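Chitinase (Paenibacillus sp. FPU-7, PDB 5GZT) probably catalyses the random internal hydrolysis of beta-1,4 linkages between N-acetylglucosamine units in chitin and chitodextrins. Local coordinates at residues S281-W286 and T302-A307; L361-S366 and Y399-I404; L453-G458 and P474-I479; G531-R536 and F620-Y625. All blocks are in the same frame, centred on the assembly; numbering follows the deposited sequence.

All four contacts are buried pairings of neighbouring parallel strands in one family 18 barrel, so they differ in chemistry rather than in depth. Probable hydrogen bonds join interactions 1 and 2 (L304 N to K362 O), 2 and 3 (A454 N to I404 O), and 1 and 4 (Y625 N to Y282 O); interaction 4 touches neither 2 nor 3. Interaction 1 has the longest backbone ladder. Interactions 2 and 3 sit where a loop enters a strand, and an aspartate carboxylate takes over one rung. Interaction 4 lies where strands end, and adds an aromatic stack to three backbone bonds. Across the barrel interior, the hydroxyls of Y305 and Y478 tie interaction 1 to interaction 3.

Interaction 1: S281-W286 and T302-A307; sequences SYIPAW and THLYYA
I283 N donates to Y305 O over 2.8 Å, with the nitrogen nearly along the C=O axis. It is one rung of a five-bond ladder that alternates between the strands: H303 O receives S281 N, S281 O receives Y305 N, I283 O receives A307 N, and A307 O receives A285 N. The axes of 281-284 and 303-307 approach to 4.6 Å and cross at 32°, the evidence for a parallel, twisted pair.

Y282, Y305 and A307 share one face. The Y282 ring is set beside its own backbone N, with CG anti to the carbonyl carbon (chi1 -88°), and it receives the edge of Y305 on one of its faces. This is a T-shaped pair with planes at 69° and centroids 5.1 Å apart, in which Y305 CD2 comes to 3.5 Å from Y282 CZ. At the rim of the same Y282 ring, near its plane, A307 CB lies 3.8 Å from CD2. The hydroxyls reach further: Y282 OH bonds D407 and Y305 OH bonds Y478.

On the other face, I283 CG1 meets L304 CD1 at 3.5 Å. Past the strand end, A285 CB touches Y306 OH at 3.3 Å, and that hydroxyl is held by D344 and N347. Y282 and Y305 turned to the interior, and I283 and Y306 packed on helix 344-352, fit the first two strands of a family 18 TIM barrel.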
# COMPACT_ATOMS: atom_id res chain seq x y z
N SER B 281 -2.32 -3.12 1.71
CA SER B 281 -2.79 -3.86 2.88
C SER B 281 -3.75 -5.00 2.52
O SER B 281 -4.86 -4.74 2.08
CB SER B 281 -3.42 -2.89 3.89
OG SER B 281 -4.08 -3.58 4.97
N TYR B 282 -3.32 -6.25 2.64
CA TYR B 282 -4.19 -7.41 2.44
C TYR B 282 -5.07 -7.49 3.67
O TYR B 282 -4.57 -7.32 4.79
CB TYR B 282 -3.43 -8.74 2.32
CG TYR B 282 -3.01 -9.11 0.91
CD1 TYR B 282 -1.81 -8.65 0.38
CD2 TYR B 282 -3.78 -9.91 0.11
CE1 TYR B 282 -1.39 -9.02 -0.90
CE2 TYR B 282 -3.37 -10.25 -1.18
CZ TYR B 282 -2.17 -9.80 -1.69
OH TYR B 282 -1.72 -10.15 -2.95
N ILE B 283 -6.37 -7.73 3.45
CA ILE B 283 -7.37 -7.84 4.51
C ILE B 283 -8.11 -9.13 4.29
O ILE B 283 -8.62 -9.34 3.22
CB ILE B 283 -8.36 -6.68 4.44
CG1 ILE B 283 -7.75 -5.43 5.08
CG2 ILE B 283 -9.67 -7.03 5.16
CD1 ILE B 283 -8.07 -5.26 6.56
N PRO B 284 -8.20 -9.99 5.32
CA PRO B 284 -8.74 -11.30 5.14
C PRO B 284 -10.27 -11.29 5.11
O PRO B 284 -10.91 -10.60 5.91
CB PRO B 284 -8.29 -12.04 6.40
CG PRO B 284 -8.20 -11.00 7.42
CD PRO B 284 -7.70 -9.79 6.69
N ALA B 285 -10.82 -12.14 4.28
CA ALA B 285 -12.26 -12.22 4.08
C ALA B 285 -12.95 -12.89 5.23
O ALA B 285 -14.15 -12.71 5.40
CB ALA B 285 -12.55 -12.99 2.80
N TRP B 286 -12.20 -13.60 6.04
CA TRP B 286 -12.74 -14.51 7.05
C TRP B 286 -12.83 -13.83 8.39
O TRP B 286 -13.13 -14.48 9.36
CB TRP B 286 -11.91 -15.81 7.14
CG TRP B 286 -10.41 -15.67 7.08
CD1 TRP B 286 -9.55 -15.38 8.11
CD2 TRP B 286 -9.57 -15.82 5.92
NE1 TRP B 286 -8.23 -15.36 7.66
CE2 TRP B 286 -8.23 -15.57 6.32
CE3 TRP B 286 -9.84 -16.10 4.58
CZ2 TRP B 286 -7.15 -15.66 5.44
CZ3 TRP B 286 -8.79 -16.14 3.69
CH2 TRP B 286 -7.46 -15.94 4.12
N THR B 302 -2.65 2.80 1.13
CA THR B 302 -3.22 3.40 -0.09
C THR B 302 -4.11 2.45 -0.82
O THR B 302 -5.01 2.90 -1.59
CB THR B 302 -2.14 3.88 -1.07
OG1 THR B 302 -1.38 2.76 -1.53
CG2 THR B 302 -1.26 4.85 -0.40
N HIS B 303 -3.88 1.16 -0.62
CA HIS B 303 -4.65 0.11 -1.28
C HIS B 303 -5.04 -0.95 -0.27
O HIS B 303 -4.24 -1.32 0.58
CB HIS B 303 -3.84 -0.61 -2.32
CG HIS B 303 -3.52 0.20 -3.54
ND1 HIS B 303 -2.82 1.39 -3.50
CD2 HIS B 303 -3.71 -0.08 -4.85
CE1 HIS B 303 -2.62 1.82 -4.73
NE2 HIS B 303 -3.19 0.98 -5.56
N LEU B 304 -6.24 -1.49 -0.41
CA LEU B 304 -6.77 -2.54 0.45
C LEU B 304 -7.15 -3.67 -0.49
O LEU B 304 -7.89 -3.45 -1.46
CB LEU B 304 -7.87 -1.92 1.27
CG LEU B 304 -9.07 -2.56 2.00
CD1 LEU B 304 -8.99 -4.06 2.07
CD2 LEU B 304 -9.35 -1.86 3.32
N TYR B 305 -6.53 -4.83 -0.32
CA TYR B 305 -6.83 -6.04 -1.13
C TYR B 305 -7.73 -6.96 -0.29
O TYR B 305 -7.32 -7.45 0.83
CB TYR B 305 -5.57 -6.85 -1.51
CG TYR B 305 -4.77 -6.35 -2.65
CD1 TYR B 305 -4.86 -5.02 -3.07
CD2 TYR B 305 -3.91 -7.20 -3.35
CE1 TYR B 305 -4.14 -4.59 -4.15
CE2 TYR B 305 -3.19 -6.75 -4.43
CZ TYR B 305 -3.33 -5.45 -4.84
OH TYR B 305 -2.61 -4.91 -5.89
N TYR B 306 -8.94 -7.25 -0.82
CA TYR B 306 -9.85 -8.19 -0.14
C TYR B 306 -9.42 -9.57 -0.52
O TYR B 306 -9.42 -9.95 -1.69
CB TYR B 306 -11.32 -7.95 -0.51
CG TYR B 306 -12.32 -8.74 0.33
CD1 TYR B 306 -12.54 -8.42 1.64
CD2 TYR B 306 -13.02 -9.80 -0.20
CE1 TYR B 306 -13.44 -9.13 2.42
CE2 TYR B 306 -13.95 -10.51 0.55
CZ TYR B 306 -14.15 -10.18 1.87
OH TYR B 306 -15.07 -10.85 2.62
N ALA B 307 -8.94 -10.31 0.50
CA ALA B 307 -8.35 -11.59 0.30
C ALA B 307 -9.31 -12.68 0.84
O ALA B 307 -9.31 -12.99 2.05
CB ALA B 307 -7.06 -11.64 1.04

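Interaction 2: L361-S366 and Y399-I404; sequences LKVLVS and YNLDGI
D402 OD2 has two partners: V363 N donates to its anti lone pair over 2.9 Å, and K355 forms a salt bridge with it, while K449 pairs with OD1. The peptide of D402 answers the same residue, D402 N giving a nearly straight bond to V363 O (2.9 Å, 176° at the hydrogen). V363 is thus clasped at both its N and its O by one aspartate. The D402 side chain turns back over its own N, CG anti to the carbonyl carbon (chi1 -60°), which sets OD2 opposite V363 N. K362 crosses it at about a right angle, CG lying 3.7 Å from D402 CB. The K362 ammonium group bonds P217 O and a water, and that water donates to D402 O.

D402 opens the DGIDLDWE sequence, the DxxDxDxE signature of family 18, at the entry to strand 403-407. A beta-alpha-beta crossover through helix 382-398 brings it beside strand 362-368, and a Schellman motif with N400 at positive phi ends the helix. L401 follows, and its two methyls lie along one face of the strand: CD1 is 3.6 Å from V365 CB, and CD2 is 3.8 Å from V363 CG1.

G403 has phi 160°, where a beta carbon would jam against the preceding carbonyl and crowd L364 CD2. Without one, L364 CG settles 3.5 Å from G403 C. Beyond it V365 N makes a weak bond to G403 O (3.4 Å), and V365 and I404 both face helix 382-398.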
# COMPACT_ATOMS: atom_id res chain seq x y z
N LEU B 361 -8.28 6.04 -1.08
CA LEU B 361 -8.11 4.59 -0.89
C LEU B 361 -8.65 3.86 -2.06
O LEU B 361 -9.79 4.15 -2.43
CB LEU B 361 -8.86 4.12 0.37
CG LEU B 361 -8.91 2.59 0.54
CD1 LEU B 361 -7.50 2.09 0.87
CD2 LEU B 361 -9.91 2.25 1.65
N LYS B 362 -7.86 2.99 -2.68
CA LYS B 362 -8.32 1.99 -3.65
C LYS B 362 -8.57 0.62 -2.99
O LYS B 362 -7.79 0.19 -2.13
CB LYS B 362 -7.37 1.84 -4.83
CG LYS B 362 -7.63 2.92 -5.88
CD LYS B 362 -6.55 3.05 -6.93
CE LYS B 362 -6.70 4.41 -7.65
NZ LYS B 362 -7.87 4.45 -8.55
N VAL B 363 -9.67 -0.04 -3.37
CA VAL B 363 -9.97 -1.35 -2.88
C VAL B 363 -10.01 -2.29 -4.02
O VAL B 363 -10.80 -2.08 -4.91
CB VAL B 363 -11.32 -1.41 -2.12
CG1 VAL B 363 -11.54 -2.82 -1.57
CG2 VAL B 363 -11.41 -0.39 -0.98
N LEU B 364 -9.22 -3.36 -4.00
CA LEU B 364 -9.24 -4.35 -5.05
C LEU B 364 -9.66 -5.69 -4.56
O LEU B 364 -9.52 -5.99 -3.38
CB LEU B 364 -7.90 -4.49 -5.71
CG LEU B 364 -7.36 -3.33 -6.61
CD1 LEU B 364 -6.93 -2.09 -5.86
CD2 LEU B 364 -6.20 -3.86 -7.39
N VAL B 365 -10.12 -6.53 -5.47
CA VAL B 365 -10.44 -7.88 -5.13
C VAL B 365 -9.23 -8.64 -5.49
O VAL B 365 -8.74 -8.49 -6.60
CB VAL B 365 -11.68 -8.48 -5.85
CG1 VAL B 365 -11.63 -8.33 -7.37
CG2 VAL B 365 -11.76 -9.99 -5.55
N SER B 366 -8.76 -9.49 -4.58
CA SER B 366 -7.69 -10.36 -4.87
C SER B 366 -8.24 -11.76 -5.07
O SER B 366 -8.94 -12.30 -4.22
CB SER B 366 -6.60 -10.28 -3.75
OG SER B 366 -5.60 -11.23 -4.02
N TYR B 399 -19.18 -5.01 -6.47
CA TYR B 399 -18.82 -4.37 -5.17
C TYR B 399 -18.18 -2.99 -5.26
O TYR B 399 -17.78 -2.44 -4.22
CB TYR B 399 -17.97 -5.34 -4.36
CG TYR B 399 -18.69 -6.67 -4.15
CD1 TYR B 399 -19.75 -6.77 -3.28
CD2 TYR B 399 -18.30 -7.79 -4.83
CE1 TYR B 399 -20.39 -7.97 -3.06
CE2 TYR B 399 -18.93 -9.00 -4.66
CZ TYR B 399 -19.97 -9.08 -3.75
OH TYR B 399 -20.62 -10.27 -3.58
N ASN B 400 -18.18 -2.40 -6.45
CA ASN B 400 -17.67 -1.03 -6.67
C ASN B 400 -16.16 -0.90 -6.36
O ASN B 400 -15.71 0.06 -5.76
CB ASN B 400 -18.45 0.01 -5.86
CG ASN B 400 -19.94 0.03 -6.23
OD1 ASN B 400 -20.34 0.06 -7.41
ND2 ASN B 400 -20.77 0.03 -5.20
N LEU B 401 -15.41 -1.88 -6.81
CA LEU B 401 -13.97 -1.94 -6.53
C LEU B 401 -13.19 -1.20 -7.61
O LEU B 401 -13.70 -0.91 -8.72
CB LEU B 401 -13.53 -3.40 -6.47
CG LEU B 401 -14.33 -4.26 -5.48
CD1 LEU B 401 -13.86 -5.68 -5.53
CD2 LEU B 401 -14.32 -3.69 -4.06
N ASP B 402 -11.91 -0.99 -7.30
CA ASP B 402 -11.05 -0.20 -8.09
C ASP B 402 -10.12 -1.00 -8.92
O ASP B 402 -9.26 -0.44 -9.60
CB ASP B 402 -10.32 0.74 -7.19
CG ASP B 402 -11.25 1.65 -6.43
OD1 ASP B 402 -11.91 2.47 -7.09
OD2 ASP B 402 -11.29 1.60 -5.16
N GLY B 403 -10.26 -2.31 -8.93
CA GLY B 403 -9.35 -3.11 -9.75
C GLY B 403 -9.30 -4.55 -9.32
O GLY B 403 -10.04 -4.95 -8.44
N ILE B 404 -8.42 -5.31 -9.95
CA ILE B 404 -8.38 -6.76 -9.79
C ILE B 404 -6.91 -7.13 -9.62
O ILE B 404 -6.03 -6.67 -10.41
CB ILE B 404 -8.84 -7.50 -11.07
CG1 ILE B 404 -10.33 -7.23 -11.38
CG2 ILE B 404 -8.68 -9.00 -11.00
CD1 ILE B 404 -10.74 -7.73 -12.77
O HOH W 1 -8.37 1.96 -10.06

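Interaction 3: L453-G458 and P474-I479; sequences LAIAAG and PYLDYI
L453 and D477 close a two-bond ring: L453 N donates to D477 OD1 over 2.9 Å and D477 N returns a bond to L453 O over 2.8 Å. One torsion makes this possible. With CG anti to the carbonyl carbon (chi1 -65°), the carboxylate folds beside its own N-H, so both groups face the same residue; L453 N meets OD1 on its anti side, out of the carboxylate plane. OD2 is occupied by the hydroxyls of T252 and Y450. Replacing D477 with an alanine would probably leave L453 N and these two hydroxyls without their acceptor and free the turn before the strand to shift.

This is the pairing of strands 452-457 and 478-481 in the family 18 barrel. On the inner side, Y478 CG stands between the backbone N and carbonyl carbon (chi1 48°), which brings the ring face under A454 CB in a CH-pi contact, 4.0 Å from CB to the ring centroid. The Y478 hydroxyl, besides its link to Y305, bonds E452.

The outer side is aliphatic and backed by helix 425-447. I455 CG1 likewise stands between N and carbonyl carbon (chi1 68°), which turns it toward L476 CD1, 4.0 Å away, and I479 CG2. The other branch of I455, CG2, meets L476 CD2 at 3.9 Å. I479 runs alongside I455, pointing the same way, and its CG2 reaches A457 CB at 3.5 Å.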
# COMPACT_ATOMS: atom_id res chain seq x y z
N LEU B 453 -4.68 -3.47 -12.67
CA LEU B 453 -4.51 -4.90 -12.76
C LEU B 453 -3.14 -5.25 -12.18
O LEU B 453 -2.12 -4.64 -12.55
CB LEU B 453 -4.55 -5.38 -14.19
CG LEU B 453 -4.48 -6.88 -14.35
CD1 LEU B 453 -5.72 -7.59 -13.80
CD2 LEU B 453 -4.28 -7.22 -15.80
N ALA B 454 -3.11 -6.24 -11.28
CA ALA B 454 -1.89 -6.58 -10.53
C ALA B 454 -1.88 -8.03 -10.23
O ALA B 454 -2.92 -8.70 -10.34
CB ALA B 454 -1.78 -5.73 -9.24
N ILE B 455 -0.72 -8.57 -9.91
CA ILE B 455 -0.60 -9.90 -9.41
C ILE B 455 0.22 -9.95 -8.13
O ILE B 455 1.01 -9.03 -7.86
CB ILE B 455 0.03 -10.87 -10.43
CG1 ILE B 455 1.52 -10.56 -10.70
CG2 ILE B 455 -0.81 -10.85 -11.71
CD1 ILE B 455 2.21 -11.62 -11.53
N ALA B 456 0.05 -11.04 -7.39
CA ALA B 456 1.05 -11.51 -6.41
C ALA B 456 1.89 -12.61 -7.00
O ALA B 456 1.37 -13.56 -7.59
CB ALA B 456 0.39 -12.00 -5.11
N ALA B 457 3.20 -12.49 -6.82
CA ALA B 457 4.17 -13.39 -7.43
C ALA B 457 5.08 -14.08 -6.41
O ALA B 457 5.44 -13.48 -5.40
CB ALA B 457 5.02 -12.58 -8.36
N GLY B 458 5.53 -15.26 -6.76
CA GLY B 458 6.43 -16.04 -5.99
C GLY B 458 7.79 -15.45 -6.00
O GLY B 458 8.24 -14.82 -7.00
N PRO B 474 3.86 -5.63 -19.20
CA PRO B 474 3.08 -4.53 -19.78
C PRO B 474 1.61 -4.53 -19.45
O PRO B 474 0.99 -3.47 -19.40
CB PRO B 474 3.31 -4.70 -21.29
CG PRO B 474 4.65 -5.28 -21.38
CD PRO B 474 4.75 -6.25 -20.20
N TYR B 475 1.02 -5.66 -19.13
CA TYR B 475 -0.37 -5.64 -18.69
C TYR B 475 -0.64 -5.21 -17.23
O TYR B 475 -1.80 -4.92 -16.89
CB TYR B 475 -0.96 -7.00 -18.93
CG TYR B 475 -0.73 -7.50 -20.31
CD1 TYR B 475 -1.07 -6.74 -21.44
CD2 TYR B 475 -0.16 -8.78 -20.52
CE1 TYR B 475 -0.83 -7.24 -22.73
CE2 TYR B 475 0.08 -9.28 -21.80
CZ TYR B 475 -0.25 -8.52 -22.90
OH TYR B 475 -0.01 -9.09 -24.14
N LEU B 476 0.42 -5.13 -16.39
CA LEU B 476 0.28 -5.00 -14.91
C LEU B 476 0.64 -3.62 -14.39
O LEU B 476 1.64 -3.12 -14.75
CB LEU B 476 1.16 -6.07 -14.24
CG LEU B 476 0.87 -7.50 -14.70
CD1 LEU B 476 1.86 -8.50 -14.17
CD2 LEU B 476 -0.54 -7.94 -14.36
N ASP B 477 -0.16 -2.99 -13.56
CA ASP B 477 0.33 -1.80 -12.84
C ASP B 477 1.55 -2.07 -11.90
O ASP B 477 2.44 -1.18 -11.70
CB ASP B 477 -0.79 -1.16 -12.02
CG ASP B 477 -1.91 -0.59 -12.91
OD1 ASP B 477 -2.69 -1.44 -13.41
OD2 ASP B 477 -2.01 0.67 -13.02
N TYR B 478 1.56 -3.26 -11.30
CA TYR B 478 2.69 -3.71 -10.46
C TYR B 478 2.60 -5.17 -10.16
O TYR B 478 1.53 -5.82 -10.33
CB TYR B 478 2.76 -2.87 -9.18
CG TYR B 478 1.44 -2.73 -8.50
CD1 TYR B 478 0.54 -1.77 -8.88
CD2 TYR B 478 1.08 -3.55 -7.39
CE1 TYR B 478 -0.69 -1.63 -8.27
CE2 TYR B 478 -0.15 -3.38 -6.74
CZ TYR B 478 -1.05 -2.47 -7.19
OH TYR B 478 -2.26 -2.27 -6.57
N ILE B 479 3.75 -5.72 -9.78
CA ILE B 479 3.86 -7.03 -9.21
C ILE B 479 4.06 -6.90 -7.68
O ILE B 479 5.00 -6.23 -7.21
CB ILE B 479 4.99 -7.82 -9.86
CG1 ILE B 479 4.72 -7.98 -11.39
CG2 ILE B 479 5.10 -9.19 -9.23
CD1 ILE B 479 5.88 -8.57 -12.12

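Interaction 4: G531-R536 and F620-Y625; sequences GAFYSR and FMYWEY
F533 and Y622 form an offset aromatic stack where strand 527-532, near its C-terminal end, pairs in parallel with strand 619-623 of the barrel. Ring centroids lie 4.4 Å apart and the planes meet at 21°; the rim atom F533 CZ sits over the centre of the Y622 ring, 3.3 Å from Y622 CD1. F533 CD2 is 3.3 Å from E624 O.

Three backbone bonds set the register: G531 N to M621 O (2.8 Å), W623 N to G531 O (3.2 Å) and F533 N to W623 O (2.9 Å). The bare alpha carbon of G531 lets F620 CE1 come to 3.8 Å from G531 CA; a beta carbon there would clash with that ring. On the opposite face of the sheet, Y534 CE1 touches the edge of the W623 indole, 3.7 Å from CD1.

With a serine in place of Y622, F533 would probably lose the ring beneath it and be left free to turn, and a gap would open toward helix 633-642.

The peptide after W623 is cis, as in other family 18 enzymes. Three backbone bonds and a ring stack hold this strand end, consistent with a fixed position for W623 beside Y282 and F308.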
# COMPACT_ATOMS: atom_id res chain seq x y z
N GLY B 531 6.08 -7.77 3.04
CA GLY B 531 6.37 -7.98 4.45
C GLY B 531 5.25 -8.81 5.07
O GLY B 531 4.18 -8.98 4.46
N ALA B 532 5.51 -9.33 6.25
CA ALA B 532 4.57 -10.22 6.94
C ALA B 532 4.26 -9.79 8.36
O ALA B 532 5.18 -9.40 9.10
CB ALA B 532 5.14 -11.62 6.95
N PHE B 533 3.01 -9.96 8.79
CA PHE B 533 2.58 -9.65 10.13
C PHE B 533 2.42 -10.91 10.90
O PHE B 533 1.60 -11.01 11.89
CB PHE B 533 1.30 -8.81 10.15
CG PHE B 533 1.43 -7.39 9.61
CD1 PHE B 533 2.56 -6.88 9.01
CD2 PHE B 533 0.32 -6.53 9.73
CE1 PHE B 533 2.63 -5.60 8.56
CE2 PHE B 533 0.38 -5.23 9.26
CZ PHE B 533 1.51 -4.78 8.63
N TYR B 534 3.27 -11.89 10.54
CA TYR B 534 3.30 -13.17 11.19
C TYR B 534 4.71 -13.74 11.13
O TYR B 534 5.60 -13.19 10.42
CB TYR B 534 2.23 -14.11 10.59
CG TYR B 534 2.62 -14.53 9.18
CD1 TYR B 534 2.35 -13.73 8.10
CD2 TYR B 534 3.37 -15.67 8.97
CE1 TYR B 534 2.82 -14.07 6.81
CE2 TYR B 534 3.81 -16.03 7.68
CZ TYR B 534 3.53 -15.20 6.61
OH TYR B 534 4.01 -15.55 5.38
N SER B 535 4.97 -14.74 11.96
CA SER B 535 6.24 -15.37 12.06
C SER B 535 6.21 -16.79 11.47
O SER B 535 5.13 -17.40 11.36
CB SER B 535 6.60 -15.52 13.51
OG SER B 535 5.63 -16.26 14.21
N ARG B 536 7.40 -17.32 11.20
CA ARG B 536 7.63 -18.75 10.92
C ARG B 536 8.39 -19.27 12.10
O ARG B 536 9.32 -18.58 12.59
CB ARG B 536 8.41 -18.98 9.62
CG ARG B 536 7.57 -18.70 8.41
CD ARG B 536 6.73 -19.99 8.10
NE ARG B 536 5.67 -19.72 7.14
CZ ARG B 536 4.65 -20.53 6.93
NH1 ARG B 536 4.59 -21.71 7.50
NH2 ARG B 536 3.71 -20.15 6.13
N PHE B 620 5.28 -0.90 -0.51
CA PHE B 620 5.30 -1.89 0.52
C PHE B 620 3.98 -2.63 0.55
O PHE B 620 2.91 -2.04 0.73
CB PHE B 620 5.56 -1.19 1.87
CG PHE B 620 6.19 -2.08 2.96
CD1 PHE B 620 5.68 -3.37 3.27
CD2 PHE B 620 7.20 -1.61 3.78
CE1 PHE B 620 6.25 -4.15 4.27
CE2 PHE B 620 7.75 -2.40 4.77
CZ PHE B 620 7.25 -3.67 5.01
N MET B 621 4.01 -3.95 0.36
CA MET B 621 2.80 -4.80 0.47
C MET B 621 2.93 -5.67 1.75
O MET B 621 4.05 -6.07 2.07
CB MET B 621 2.69 -5.76 -0.72
CG MET B 621 1.59 -6.80 -0.58
SD MET B 621 2.04 -8.32 0.24
CE MET B 621 2.94 -9.22 -1.04
N TYR B 622 1.84 -5.96 2.44
CA TYR B 622 1.90 -6.88 3.58
C TYR B 622 0.68 -7.76 3.79
O TYR B 622 -0.43 -7.34 3.50
CB TYR B 622 2.21 -6.08 4.84
CG TYR B 622 1.30 -4.89 5.17
CD1 TYR B 622 0.00 -5.05 5.67
CD2 TYR B 622 1.76 -3.62 5.03
CE1 TYR B 622 -0.82 -3.91 5.99
CE2 TYR B 622 1.01 -2.52 5.42
CZ TYR B 622 -0.30 -2.67 5.89
OH TYR B 622 -0.97 -1.47 6.23
N TRP B 623 0.96 -8.99 4.24
CA TRP B 623 -0.01 -9.99 4.60
C TRP B 623 0.10 -10.20 6.10
O TRP B 623 1.19 -10.58 6.56
CB TRP B 623 0.38 -11.32 3.97
CG TRP B 623 -0.58 -12.39 4.37
CD1 TRP B 623 -0.48 -13.25 5.43
CD2 TRP B 623 -1.79 -12.70 3.72
NE1 TRP B 623 -1.56 -14.06 5.48
CE2 TRP B 623 -2.40 -13.74 4.45
CE3 TRP B 623 -2.43 -12.21 2.60
CZ2 TRP B 623 -3.64 -14.27 4.11
CZ3 TRP B 623 -3.70 -12.75 2.25
CH2 TRP B 623 -4.25 -13.79 2.97
N GLU B 624 -0.95 -9.97 6.90
CA GLU B 624 -2.16 -9.26 6.52
C GLU B 624 -2.56 -8.37 7.71
O GLU B 624 -2.13 -8.59 8.86
CB GLU B 624 -3.30 -10.21 6.05
CG GLU B 624 -3.58 -11.49 6.85
CD GLU B 624 -4.53 -11.28 8.02
OE1 GLU B 624 -4.94 -12.28 8.56
OE2 GLU B 624 -4.81 -10.13 8.43
N TYR B 625 -3.32 -7.33 7.39
CA TYR B 625 -3.54 -6.18 8.30
C TYR B 625 -4.02 -6.59 9.68
O TYR B 625 -3.60 -5.96 10.66
CB TYR B 625 -4.48 -5.17 7.67
CG TYR B 625 -4.73 -3.89 8.46
CD1 TYR B 625 -3.93 -2.79 8.29
CD2 TYR B 625 -5.79 -3.80 9.39
CE1 TYR B 625 -4.09 -1.65 9.06
CE2 TYR B 625 -6.02 -2.62 10.08
CZ TYR B 625 -5.17 -1.57 9.93
OH TYR B 625 -5.33 -0.38 10.64